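Local coordinates for protein trans-isoprenyl diphosphate synthase (PDB 3OYR) that probably condenses isopentenyl diphosphate with farnesyl diphosphate to make all-trans-octaprenyl diphosphate, the side-chain precursor of isoprenoid quinones, at residues 36-39 with 40-44; 48-51 with 52-55; 80-84 with 85-89; 116-119 with 120-124. All blocks are in the same frame, centred on the assembly; numbering follows the deposited sequence.

In the fold
Four short contacts, each between neighbours in sequence, follow one another along the chain without nesting or crossing, and none closes a long loop. Interaction 1 lies within helix 25-45. Interaction 2 turns the loop after that helix into helix 52-61. Interaction 3 closes the turn between helix 68-79 and helix 87-109; its Gln88 and Lys89 pack on Gly37, Val38 and Leu41, tying it to interaction 1. Interaction 4 leads from strand 117-118 towards helix 126-147 and reaches interaction 2 through Trp124, which packs on Ile52 and Ala55; both border the second subunit. Interactions 3 and 4 lie farthest apart, their centres about 35 Å from each other.

Interaction 1. Residues 36-39 with 40-44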
ATOM      1  N   ALA B  36     -14.249  20.115   6.202  1.00 26.25           N
ATOM      2  CA  ALA B  36     -14.768  20.423   4.882  1.00 26.33           C
ATOM      3  C   ALA B  36     -13.595  20.505   3.910  1.00 24.78           C
ATOM      4  O   ALA B  36     -13.693  19.985   2.819  1.00 23.27           O
ATOM      5  CB  ALA B  36     -15.623  21.714   4.883  1.00 25.52           C
ATOM      6  N   GLY B  37     -12.484  21.115   4.324  1.00 25.80           N
ATOM      7  CA  GLY B  37     -11.261  21.092   3.528  1.00 28.87           C
ATOM      8  C   GLY B  37     -10.686  19.696   3.286  1.00 33.13           C
ATOM      9  O   GLY B  37     -10.225  19.384   2.178  1.00 26.75           O
ATOM     10  N   VAL B  38     -10.716  18.862   4.328  1.00 25.89           N
ATOM     11  CA  VAL B  38     -10.188  17.496   4.281  1.00 25.84           C
ATOM     12  C   VAL B  38     -11.032  16.646   3.323  1.00 24.02           C
ATOM     13  O   VAL B  38     -10.496  15.928   2.463  1.00 25.88           O
ATOM     14  CB  VAL B  38     -10.151  16.880   5.723  1.00 24.01           C
ATOM     15  CG1 VAL B  38      -9.707  15.452   5.710  1.00 25.03           C
ATOM     16  CG2 VAL B  38      -9.214  17.698   6.616  1.00 19.85           C
ATOM     17  N   ASN B  39     -12.350  16.772   3.444  1.00 24.13           N
ATOM     18  CA  ASN B  39     -13.297  16.053   2.568  1.00 23.96           C
ATOM     19  C   ASN B  39     -13.213  16.493   1.108  1.00 25.68           C
ATOM     20  O   ASN B  39     -13.388  15.689   0.202  1.00 27.23           O
ATOM     21  CB  ASN B  39     -14.732  16.209   3.097  1.00 25.36           C
ATOM     22  CG  ASN B  39     -14.917  15.561   4.480  1.00 43.35           C
ATOM     23  OD1 ASN B  39     -14.193  14.634   4.850  1.00 49.44           O
ATOM     24  ND2 ASN B  39     -15.871  16.069   5.253  1.00 40.86           N
ATOM     25  N   ARG B  40     -12.944  17.777   0.879  1.00 24.00           N
ATOM     26  CA  ARG B  40     -12.692  18.262  -0.466  1.00 23.26           C
ATOM     27  C   ARG B  40     -11.448  17.587  -1.070  1.00 21.92           C
ATOM     28  O   ARG B  40     -11.442  17.246  -2.247  1.00 28.86           O
ATOM     29  CB  ARG B  40     -12.489  19.776  -0.450  1.00 26.45           C
ATOM     30  CG  ARG B  40     -12.393  20.374  -1.847  1.00 24.37           C
ATOM     31  CD  ARG B  40     -12.047  21.864  -1.802  1.00 21.88           C
ATOM     32  NE  ARG B  40     -13.075  22.624  -1.064  1.00 28.33           N
ATOM     33  CZ  ARG B  40     -12.870  23.212   0.117  1.00 29.87           C
ATOM     34  NH1 ARG B  40     -13.851  23.880   0.700  1.00 25.03           N
ATOM     35  NH2 ARG B  40     -11.685  23.125   0.720  1.00 31.60           N
ATOM     36  N   LEU B  41     -10.389  17.429  -0.270  1.00 21.98           N
ATOM     37  CA  LEU B  41      -9.151  16.772  -0.731  1.00 17.34           C
ATOM     38  C   LEU B  41      -9.420  15.297  -1.022  1.00 25.87           C
ATOM     39  O   LEU B  41      -8.971  14.748  -2.039  1.00 25.01           O
ATOM     40  CB  LEU B  41      -8.048  16.932   0.318  1.00 23.27           C
ATOM     41  CG  LEU B  41      -7.505  18.369   0.299  1.00 20.53           C
ATOM     42  CD1 LEU B  41      -6.742  18.721   1.587  1.00 21.78           C
ATOM     43  CD2 LEU B  41      -6.634  18.541  -0.959  1.00 18.96           C
ATOM     44  N   ILE B  42     -10.184  14.675  -0.142  1.00 25.52           N
ATOM     45  CA  ILE B  42     -10.519  13.255  -0.304  1.00 27.80           C
ATOM     46  C   ILE B  42     -11.224  13.012  -1.634  1.00 24.79           C
ATOM     47  O   ILE B  42     -10.723  12.234  -2.460  1.00 31.07           O
ATOM     48  CB  ILE B  42     -11.291  12.700   0.923  1.00 28.71           C
ATOM     49  CG1 ILE B  42     -10.359  12.665   2.148  1.00 25.50           C
ATOM     50  CG2 ILE B  42     -11.787  11.303   0.646  1.00 25.12           C
ATOM     51  CD1 ILE B  42     -11.062  12.399   3.499  1.00 22.32           C
ATOM     52  N   THR B  43     -12.341  13.711  -1.870  1.00 22.72           N
ATOM     53  CA  THR B  43     -13.085  13.571  -3.111  0.50 23.37           C
ATOM     54  C   THR B  43     -12.221  13.873  -4.333  1.00 26.20           C
ATOM     55  O   THR B  43     -12.316  13.202  -5.354  1.00 26.29           O
ATOM     56  CB  THR B  43     -14.330  14.470  -3.077  0.50 27.10           C
ATOM     57  OG1 THR B  43     -14.994  14.268  -1.829  0.50 19.60           O
ATOM     58  CG2 THR B  43     -15.281  14.162  -4.237  0.50 15.44           C
ATOM     59  N   ASP B  44     -11.364  14.877  -4.214  1.00 21.32           N
ATOM     60  CA  ASP B  44     -10.470  15.264  -5.294  1.00 29.95           C
ATOM     61  C   ASP B  44      -9.426  14.203  -5.659  1.00 31.15           C
ATOM     62  O   ASP B  44      -9.157  13.968  -6.847  1.00 27.01           O
ATOM     63  CB  ASP B  44      -9.746  16.585  -4.933  1.00 23.24           C
ATOM     64  CG  ASP B  44      -8.858  17.106  -6.069  1.00 38.32           C
ATOM     65  OD1 ASP B  44      -7.654  17.334  -5.835  1.00 54.13           O
ATOM     66  OD2 ASP B  44      -9.367  17.326  -7.180  1.00 34.01           O
TER
HETATM   67  O   HOH W   1      -9.380  21.441   0.599  1.00 24.22           O
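Asn39 and Thr43 meet across one turn of helix 25-45, an α-helix of the mainly α-helical isoprenoid synthase fold, and the residues around them illustrate the i to i+4 pattern. Backbone bonds form the frame: Arg40 N donates to Ala36 O, Leu41 N to Gly37 O, and Ile42 N to Val38 O, the last pair 2.9 Å apart. Thr43 N meets Asn39 O almost in line, with an N-H...O angle of 178°.

Asn39 O can be gripped twice. In one of the two conformers of Thr43, OG1 sits anti to the carbonyl carbon and beside the backbone N (chi1 -48°), and from there it donates to Asn39 O at 3.0 Å. It approaches from the face of the carbonyl opposite to Thr43 N; the alternative conformer makes this second bond less certain.

The apolar part is Val38 against Ile42, where CG1 of the valine lies 4.0 Å from CD1 of the isoleucine. Val38 also packs on Gln88 and Ala91 of helix 87-109, and Leu41 on Lys89 and Ala92.

On the exposed side, Arg40 bends at chi3 (-60°), carrying its guanidinium back beside Gly37, with Ala36 O over one face. A water in the plane of the group donates to Gly37 O at 2.7 Å and accepts from Arg40 NH2 at 2.9 Å, while NH2 itself stands 3.5 Å from Gly37 CA.

Interaction 2. Residues 48-51 with 52-55; sequences SDVA and IIPA
Ile53 turns its side chain back over the loop that precedes it, where Ser48 and Val50 receive it. As chi1 of -68° swings CG1 to the side of the backbone N, its two branches separate: CD1 reaches Val50 CB at 4.0 Å and Ser48 OG at 3.8 Å, while CG2 lies 4.0 Å from Ser48 CB. On the backbone, Ile53 N donates to Val50 O at 3.1 Å, a bent bond with an N-H...O angle of 140°. This is the first turn of helix 52-61, and Pro54 is well suited to it: lacking an N-H, the ring places CD 3.3 Å from Val50 O, where a regular helix would have a hydrogen bond. The next step, Ala55 N to Ala51 O, is weak. Ser48 OG accepts a similarly weak bond from Val50 N, yet its stronger partner is Glu165 of the second subunit; Val168 of that subunit packs on both Val50 and Ile53. An alanine in place of Ile53 would probably open a gap beside Val50 and Ser48 and strip Val168 of the second subunit of part of its packing. Ile53 also touches Val132 and Phe135 of helix 126-147, and Ile52 packs on Met172 of the second subunit.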
ATOM      1  N   SER B  48      -9.595   9.467 -10.863  1.00 36.81           N
ATOM      2  CA  SER B  48      -8.650   8.901 -11.833  1.00 34.67           C
ATOM      3  C   SER B  48      -9.371   8.687 -13.157  1.00 39.10           C
ATOM      4  O   SER B  48     -10.589   8.443 -13.162  1.00 37.09           O
ATOM      5  CB  SER B  48      -8.125   7.554 -11.346  1.00 29.05           C
ATOM      6  OG  SER B  48      -7.167   7.046 -12.244  1.00 35.90           O
ATOM      7  N   ASP B  49      -8.623   8.757 -14.263  1.00 39.21           N
ATOM      8  CA  ASP B  49      -9.155   8.437 -15.597  1.00 46.56           C
ATOM      9  C   ASP B  49      -9.535   6.961 -15.713  1.00 45.07           C
ATOM     10  O   ASP B  49     -10.409   6.602 -16.499  1.00 48.19           O
ATOM     11  CB  ASP B  49      -8.142   8.793 -16.690  1.00 49.18           C
ATOM     12  CG  ASP B  49      -7.785  10.265 -16.697  1.00 57.55           C
ATOM     13  OD1 ASP B  49      -6.607  10.589 -16.974  1.00 71.71           O
ATOM     14  OD2 ASP B  49      -8.673  11.099 -16.422  1.00 54.29           O
ATOM     15  N   VAL B  50      -8.867   6.121 -14.921  1.00 43.69           N
ATOM     16  CA  VAL B  50      -9.164   4.690 -14.845  1.00 40.00           C
ATOM     17  C   VAL B  50     -10.403   4.526 -13.947  1.00 45.96           C
ATOM     18  O   VAL B  50     -10.313   4.628 -12.718  1.00 45.46           O
ATOM     19  CB  VAL B  50      -7.947   3.913 -14.299  1.00 39.47           C
ATOM     20  CG1 VAL B  50      -8.188   2.431 -14.362  1.00 38.60           C
ATOM     21  CG2 VAL B  50      -6.693   4.280 -15.074  1.00 40.35           C
ATOM     22  N   ALA B  51     -11.554   4.276 -14.572  1.00 44.43           N
ATOM     23  CA  ALA B  51     -12.869   4.497 -13.933  1.00 46.52           C
ATOM     24  C   ALA B  51     -13.194   3.624 -12.700  1.00 46.23           C
ATOM     25  O   ALA B  51     -13.926   4.067 -11.804  1.00 42.43           O
ATOM     26  CB  ALA B  51     -13.989   4.398 -14.984  1.00 47.54           C
ATOM     27  N   ILE B  52     -12.655   2.399 -12.672  1.00 45.18           N
ATOM     28  CA  ILE B  52     -12.822   1.465 -11.542  1.00 45.25           C
ATOM     29  C   ILE B  52     -12.311   2.083 -10.225  1.00 45.08           C
ATOM     30  O   ILE B  52     -12.939   1.928  -9.168  1.00 39.09           O
ATOM     31  CB  ILE B  52     -12.133   0.093 -11.833  1.00 45.78           C
ATOM     32  CG1 ILE B  52     -13.056  -0.803 -12.678  1.00 50.49           C
ATOM     33  CG2 ILE B  52     -11.736  -0.639 -10.535  1.00 46.62           C
ATOM     34  CD1 ILE B  52     -12.594  -2.267 -12.799  1.00 54.57           C
ATOM     35  N   ILE B  53     -11.195   2.812 -10.318  1.00 40.59           N
ATOM     36  CA  ILE B  53     -10.565   3.430  -9.155  1.00 39.87           C
ATOM     37  C   ILE B  53     -11.520   4.328  -8.331  1.00 39.26           C
ATOM     38  O   ILE B  53     -11.792   3.978  -7.187  1.00 40.05           O
ATOM     39  CB  ILE B  53      -9.211   4.110  -9.499  1.00 36.62           C
ATOM     40  CG1 ILE B  53      -8.160   3.067  -9.860  1.00 38.18           C
ATOM     41  CG2 ILE B  53      -8.732   4.919  -8.339  1.00 34.56           C
ATOM     42  CD1 ILE B  53      -6.901   3.657 -10.494  1.00 27.11           C
ATOM     43  N   PRO B  54     -12.064   5.438  -8.910  1.00 41.72           N
ATOM     44  CA  PRO B  54     -13.026   6.219  -8.113  1.00 40.24           C
ATOM     45  C   PRO B  54     -14.344   5.487  -7.783  1.00 39.73           C
ATOM     46  O   PRO B  54     -14.957   5.778  -6.760  1.00 38.11           O
ATOM     47  CB  PRO B  54     -13.302   7.450  -8.994  1.00 41.19           C
ATOM     48  CG  PRO B  54     -12.955   7.022 -10.378  1.00 42.40           C
ATOM     49  CD  PRO B  54     -11.779   6.109 -10.200  1.00 38.30           C
ATOM     50  N   ALA B  55     -14.760   4.549  -8.631  1.00 38.52           N
ATOM     51  CA  ALA B  55     -15.954   3.735  -8.339  1.00 37.20           C
ATOM     52  C   ALA B  55     -15.743   2.864  -7.091  1.00 33.73           C
ATOM     53  O   ALA B  55     -16.534   2.936  -6.164  1.00 32.33           O
ATOM     54  CB  ALA B  55     -16.350   2.878  -9.543  1.00 36.10           C
TER

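Interaction 3. Residues 80-84 with 85-89; sequences AGADN and DHFQK
Phe87 presents an edge of its ring to the carbonyl of Asn84, the residue that heads an Asx turn; Asn84 O lies near the ring plane and 3.3 Å from CE1, and a water sits in plane at the edge too. Ala82 CB approaches the same ring obliquely, 4.1 Å from CD1. A second meeting involves the Asn84 amide and the His86 imidazole, with planes 47° apart and side chains crossing at about a right angle. The amide closes the Asx turn: Asn84 OD1 accepts from backbone His86 N, two residues on, at 3.0 Å, in the plane of the amide carbonyl and on one of its lone pairs. The torsion of Asn84 makes this possible, since chi1 of 59° lodges CG between the backbone N and the carbonyl carbon and bends the amide back over the chain.

The turn leads from helix 68-79, which ends in a Schellman motif with Gly81 at positive phi, into helix 87-109. Phe87 is buried against Val74, Ala77 and Arg78 of the former helix and Asp34 of helix 25-45, while His86 remains at the surface. A further link runs through the water, which donates to Asn84 OD1 at 3.0 Å and accepts a weak bond from Phe87 N at 3.1 Å.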
ATOM      1  N   ALA B  80      -1.983  22.140  19.099  1.00 40.08           N
ATOM      2  CA  ALA B  80      -0.607  22.626  19.009  1.00 42.93           C
ATOM      3  C   ALA B  80      -0.484  24.063  18.472  1.00 45.45           C
ATOM      4  O   ALA B  80       0.601  24.634  18.480  1.00 53.34           O
ATOM      5  CB  ALA B  80       0.268  21.660  18.211  1.00 37.56           C
ATOM      6  N   GLY B  81      -1.594  24.651  18.027  1.00 50.78           N
ATOM      7  CA  GLY B  81      -1.620  26.048  17.598  1.00 48.51           C
ATOM      8  C   GLY B  81      -1.029  26.273  16.217  1.00 50.42           C
ATOM      9  O   GLY B  81      -0.106  27.066  16.063  1.00 55.54           O
ATOM     10  N   ALA B  82      -1.553  25.575  15.211  1.00 47.76           N
ATOM     11  CA  ALA B  82      -1.126  25.769  13.817  1.00 52.98           C
ATOM     12  C   ALA B  82      -1.563  27.139  13.275  1.00 50.52           C
ATOM     13  O   ALA B  82      -2.607  27.657  13.662  1.00 50.06           O
ATOM     14  CB  ALA B  82      -1.663  24.651  12.936  1.00 49.46           C
ATOM     15  N   ASP B  83      -0.768  27.733  12.395  1.00 56.31           N
ATOM     16  CA  ASP B  83      -1.133  29.059  11.869  1.00 63.57           C
ATOM     17  C   ASP B  83      -1.618  29.021  10.422  1.00 62.56           C
ATOM     18  O   ASP B  83      -2.124  30.015   9.906  1.00 69.26           O
ATOM     19  CB  ASP B  83      -0.014  30.095  12.079  1.00 64.54           C
ATOM     20  CG  ASP B  83       1.323  29.665  11.488  1.00 69.06           C
ATOM     21  OD1 ASP B  83       1.374  28.715  10.681  1.00 70.87           O
ATOM     22  OD2 ASP B  83       2.339  30.298  11.838  1.00 73.64           O
ATOM     23  N   ASN B  84      -1.453  27.872   9.776  1.00 57.68           N
ATOM     24  CA  ASN B  84      -2.049  27.627   8.471  1.00 53.83           C
ATOM     25  C   ASN B  84      -2.789  26.292   8.454  1.00 52.09           C
ATOM     26  O   ASN B  84      -2.734  25.530   9.421  1.00 52.96           O
ATOM     27  CB  ASN B  84      -0.980  27.653   7.386  1.00 52.46           C
ATOM     28  CG  ASN B  84       0.091  26.614   7.610  1.00 56.84           C
ATOM     29  OD1 ASN B  84      -0.151  25.402   7.543  1.00 49.22           O
ATOM     30  ND2 ASN B  84       1.291  27.084   7.873  1.00 53.12           N
ATOM     31  N   ASP B  85      -3.440  25.992   7.337  1.00 44.85           N
ATOM     32  CA  ASP B  85      -4.271  24.803   7.246  1.00 43.34           C
ATOM     33  C   ASP B  85      -3.650  23.662   6.436  1.00 39.65           C
ATOM     34  O   ASP B  85      -4.371  22.817   5.875  1.00 35.60           O
ATOM     35  CB  ASP B  85      -5.649  25.177   6.701  1.00 46.69           C
ATOM     36  CG  ASP B  85      -5.609  25.658   5.251  1.00 57.44           C
ATOM     37  OD1 ASP B  85      -4.512  25.772   4.655  1.00 58.76           O
ATOM     38  OD2 ASP B  85      -6.698  25.921   4.707  1.00 57.31           O
ATOM     39  N   HIS B  86      -2.320  23.630   6.372  1.00 40.91           N
ATOM     40  CA  HIS B  86      -1.653  22.618   5.552  1.00 44.62           C
ATOM     41  C   HIS B  86      -1.738  21.218   6.157  1.00 41.37           C
ATOM     42  O   HIS B  86      -1.575  20.216   5.452  1.00 46.00           O
ATOM     43  CB  HIS B  86      -0.213  23.025   5.215  1.00 51.78           C
ATOM     44  CG  HIS B  86      -0.129  24.215   4.307  1.00 61.89           C
ATOM     45  ND1 HIS B  86       0.728  25.270   4.536  1.00 68.19           N
ATOM     46  CD2 HIS B  86      -0.823  24.532   3.187  1.00 61.71           C
ATOM     47  CE1 HIS B  86       0.571  26.177   3.587  1.00 68.25           C
ATOM     48  NE2 HIS B  86      -0.366  25.753   2.757  1.00 65.11           N
ATOM     49  N   PHE B  87      -2.057  21.157   7.450  1.00 30.94           N
ATOM     50  CA  PHE B  87      -2.338  19.898   8.121  1.00 27.44           C
ATOM     51  C   PHE B  87      -3.509  19.142   7.491  1.00 25.57           C
ATOM     52  O   PHE B  87      -3.607  17.930   7.669  1.00 25.42           O
ATOM     53  CB  PHE B  87      -2.584  20.121   9.630  1.00 25.60           C
ATOM     54  CG  PHE B  87      -3.798  20.976   9.939  1.00 29.30           C
ATOM     55  CD1 PHE B  87      -3.660  22.348  10.135  1.00 27.70           C
ATOM     56  CD2 PHE B  87      -5.071  20.413  10.045  1.00 25.01           C
ATOM     57  CE1 PHE B  87      -4.759  23.151  10.426  1.00 28.25           C
ATOM     58  CE2 PHE B  87      -6.191  21.213  10.332  1.00 30.00           C
ATOM     59  CZ  PHE B  87      -6.032  22.590  10.519  1.00 24.59           C
ATOM     60  N   GLN B  88      -4.385  19.846   6.763  1.00 26.96           N
ATOM     61  CA  GLN B  88      -5.560  19.211   6.135  1.00 26.25           C
ATOM     62  C   GLN B  88      -5.183  18.160   5.103  1.00 23.71           C
ATOM     63  O   GLN B  88      -5.906  17.165   4.939  1.00 25.02           O
ATOM     64  CB  GLN B  88      -6.500  20.249   5.492  1.00 30.48           C
ATOM     65  CG  GLN B  88      -7.348  21.074   6.497  1.00 35.64           C
ATOM     66  CD  GLN B  88      -8.078  22.250   5.832  1.00 40.51           C
ATOM     67  OE1 GLN B  88      -8.291  22.241   4.626  1.00 28.03           O
ATOM     68  NE2 GLN B  88      -8.439  23.278   6.624  1.00 28.19           N
ATOM     69  N   LYS B  89      -4.087  18.392   4.378  1.00 18.63           N
ATOM     70  CA  LYS B  89      -3.557  17.401   3.441  1.00 22.28           C
ATOM     71  C   LYS B  89      -3.061  16.141   4.145  1.00 23.57           C
ATOM     72  O   LYS B  89      -3.298  15.029   3.651  1.00 31.07           O
ATOM     73  CB  LYS B  89      -2.471  17.989   2.550  1.00 28.36           C
ATOM     74  CG  LYS B  89      -2.929  19.224   1.780  1.00 36.81           C
ATOM     75  CD  LYS B  89      -1.883  19.670   0.775  1.00 34.39           C
ATOM     76  CE  LYS B  89      -2.442  20.769  -0.146  1.00 40.48           C
ATOM     77  NZ  LYS B  89      -1.523  20.983  -1.318  1.00 45.80           N
TER
HETATM   78  O   HOH W   2      -0.289  22.997   9.296  1.00 47.27           O

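Interaction 4. Residues 116-119 with 120-124; sequences GKVA and AHLIW
Ala119 meets His121 and Leu122 in the closely packed half of this turn. Its O accepts from Leu122 N at 2.8 Å with an N-H...O angle of 161°, the donor tilted out of the carbonyl plane, and its methyl CB lies 3.6 Å from His121 NE2. The imidazole reaches back there because chi1 of 65° tucks His121 CG in between N and C of its own backbone. NE2 is buried but not without a mate, since it is hydrogen-bonded to Ser111 O, and the ring also packs on Val107 of helix 87-109 and on Ala120 of the second subunit.

The chain here leaves a small β-hairpin, strands 113-114 and 117-118, and continues through residues 120-123, whose backbone angles are helical, before helix 126-147. The hairpin carries Arg114 and leads on through Arg115, both lining the dimethylallyl diphosphate pocket, while the side chain of His121 lies about 8 Å from that of the calcium ligand Asp109.

Towards solvent the contact is apolar and less enclosed. Val118 splits its branches: CG1 sits 3.6 Å from CG1 of the exposed Ile123, crossing it at about a right angle, and CG2 sits 3.7 Å from Leu122 CB. Replacing Val118 with a glycine would take away the methyls on which Leu122 and Ile123 pack here and would probably open a gap between them and the strand. Ile123 CG2 also lies 3.6 Å above one face of the Trp124 indole, towards the rim. Trp124 in turn meets His59 edge-to-face and packs on Ala55 and Leu56 of helix 52-61.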
ATOM      1  N   GLY B 116     -21.647  -1.050   6.391  1.00 33.99           N
ATOM      2  CA  GLY B 116     -23.042  -1.276   6.012  1.00 40.98           C
ATOM      3  C   GLY B 116     -23.245  -1.747   4.581  1.00 44.90           C
ATOM      4  O   GLY B 116     -24.355  -2.137   4.217  1.00 44.22           O
ATOM      5  N   LYS B 117     -22.186  -1.693   3.770  1.00 39.38           N
ATOM      6  CA  LYS B 117     -22.233  -2.129   2.373  1.00 39.61           C
ATOM      7  C   LYS B 117     -21.444  -3.427   2.228  1.00 43.20           C
ATOM      8  O   LYS B 117     -20.618  -3.763   3.086  1.00 50.25           O
ATOM      9  CB  LYS B 117     -21.650  -1.062   1.428  1.00 34.22           C
ATOM     10  CG  LYS B 117     -22.499   0.208   1.237  1.00 41.05           C
ATOM     11  CD  LYS B 117     -21.904   1.065   0.111  1.00 52.84           C
ATOM     12  CE  LYS B 117     -22.439   2.499   0.092  1.00 58.31           C
ATOM     13  NZ  LYS B 117     -21.527   3.437  -0.661  1.00 49.93           N
ATOM     14  N   VAL B 118     -21.702  -4.147   1.144  1.00 42.66           N
ATOM     15  CA  VAL B 118     -20.917  -5.323   0.765  1.00 44.11           C
ATOM     16  C   VAL B 118     -19.458  -4.886   0.601  1.00 44.70           C
ATOM     17  O   VAL B 118     -19.198  -3.778   0.122  1.00 44.55           O
ATOM     18  CB  VAL B 118     -21.488  -5.963  -0.548  1.00 50.57           C
ATOM     19  CG1 VAL B 118     -21.477  -4.955  -1.714  1.00 55.08           C
ATOM     20  CG2 VAL B 118     -20.757  -7.228  -0.926  1.00 47.60           C
ATOM     21  N   ALA B 119     -18.520  -5.715   1.066  1.00 43.02           N
ATOM     22  CA  ALA B 119     -17.100  -5.410   0.937  1.00 40.53           C
ATOM     23  C   ALA B 119     -16.718  -5.333  -0.546  1.00 43.39           C
ATOM     24  O   ALA B 119     -17.073  -6.223  -1.327  1.00 42.59           O
ATOM     25  CB  ALA B 119     -16.274  -6.457   1.643  1.00 37.10           C
ATOM     26  N   ALA B 120     -16.001  -4.266  -0.911  1.00 38.44           N
ATOM     27  CA  ALA B 120     -15.639  -3.948  -2.303  1.00 37.04           C
ATOM     28  C   ALA B 120     -15.116  -5.114  -3.136  1.00 37.68           C
ATOM     29  O   ALA B 120     -15.437  -5.223  -4.327  1.00 39.95           O
ATOM     30  CB  ALA B 120     -14.637  -2.810  -2.329  1.00 39.33           C
ATOM     31  N   HIS B 121     -14.333  -5.995  -2.512  1.00 41.94           N
ATOM     32  CA  HIS B 121     -13.751  -7.144  -3.210  1.00 40.69           C
ATOM     33  C   HIS B 121     -14.760  -8.205  -3.655  1.00 43.79           C
ATOM     34  O   HIS B 121     -14.431  -9.066  -4.467  1.00 45.71           O
ATOM     35  CB  HIS B 121     -12.642  -7.789  -2.385  1.00 31.76           C
ATOM     36  CG  HIS B 121     -13.109  -8.409  -1.101  1.00 44.71           C
ATOM     37  ND1 HIS B 121     -13.454  -9.742  -0.998  1.00 46.05           N
ATOM     38  CD2 HIS B 121     -13.263  -7.886   0.140  1.00 28.90           C
ATOM     39  CE1 HIS B 121     -13.809 -10.007   0.246  1.00 41.25           C
ATOM     40  NE2 HIS B 121     -13.703  -8.898   0.957  1.00 39.62           N
ATOM     41  N   LEU B 122     -15.980  -8.144  -3.125  1.00 45.88           N
ATOM     42  CA  LEU B 122     -17.047  -9.035  -3.579  1.00 46.27           C
ATOM     43  C   LEU B 122     -17.748  -8.508  -4.838  1.00 48.05           C
ATOM     44  O   LEU B 122     -18.424  -9.265  -5.538  1.00 50.95           O
ATOM     45  CB  LEU B 122     -18.053  -9.310  -2.449  1.00 45.73           C
ATOM     46  CG  LEU B 122     -17.575 -10.204  -1.291  1.00 48.37           C
ATOM     47  CD1 LEU B 122     -18.597 -10.239  -0.148  1.00 49.78           C
ATOM     48  CD2 LEU B 122     -17.254 -11.621  -1.755  1.00 44.98           C
ATOM     49  N   ILE B 123     -17.575  -7.216  -5.118  1.00 43.70           N
ATOM     50  CA  ILE B 123     -18.137  -6.572  -6.300  1.00 43.66           C
ATOM     51  C   ILE B 123     -17.102  -6.465  -7.431  1.00 47.61           C
ATOM     52  O   ILE B 123     -17.389  -6.790  -8.586  1.00 54.51           O
ATOM     53  CB  ILE B 123     -18.680  -5.158  -5.954  1.00 41.90           C
ATOM     54  CG1 ILE B 123     -19.789  -5.229  -4.902  1.00 44.06           C
ATOM     55  CG2 ILE B 123     -19.145  -4.412  -7.202  1.00 36.13           C
ATOM     56  CD1 ILE B 123     -20.938  -6.206  -5.243  1.00 60.76           C
ATOM     57  N   TRP B 124     -15.898  -6.010  -7.092  1.00 48.32           N
ATOM     58  CA  TRP B 124     -14.866  -5.745  -8.096  1.00 44.40           C
ATOM     59  C   TRP B 124     -13.778  -6.808  -8.129  1.00 40.84           C
ATOM     60  O   TRP B 124     -12.965  -6.837  -9.053  1.00 47.87           O
ATOM     61  CB  TRP B 124     -14.249  -4.370  -7.867  1.00 40.01           C
ATOM     62  CG  TRP B 124     -15.130  -3.227  -8.250  1.00 47.92           C
ATOM     63  CD1 TRP B 124     -15.271  -2.689  -9.499  1.00 52.27           C
ATOM     64  CD2 TRP B 124     -15.976  -2.456  -7.383  1.00 42.50           C
ATOM     65  NE1 TRP B 124     -16.153  -1.641  -9.468  1.00 47.81           N
ATOM     66  CE2 TRP B 124     -16.604  -1.473  -8.182  1.00 49.98           C
ATOM     67  CE3 TRP B 124     -16.266  -2.501  -6.011  1.00 45.46           C
ATOM     68  CZ2 TRP B 124     -17.513  -0.540  -7.655  1.00 47.97           C
ATOM     69  CZ3 TRP B 124     -17.177  -1.570  -5.480  1.00 48.65           C
ATOM     70  CH2 TRP B 124     -17.788  -0.607  -6.307  1.00 49.69           C
TER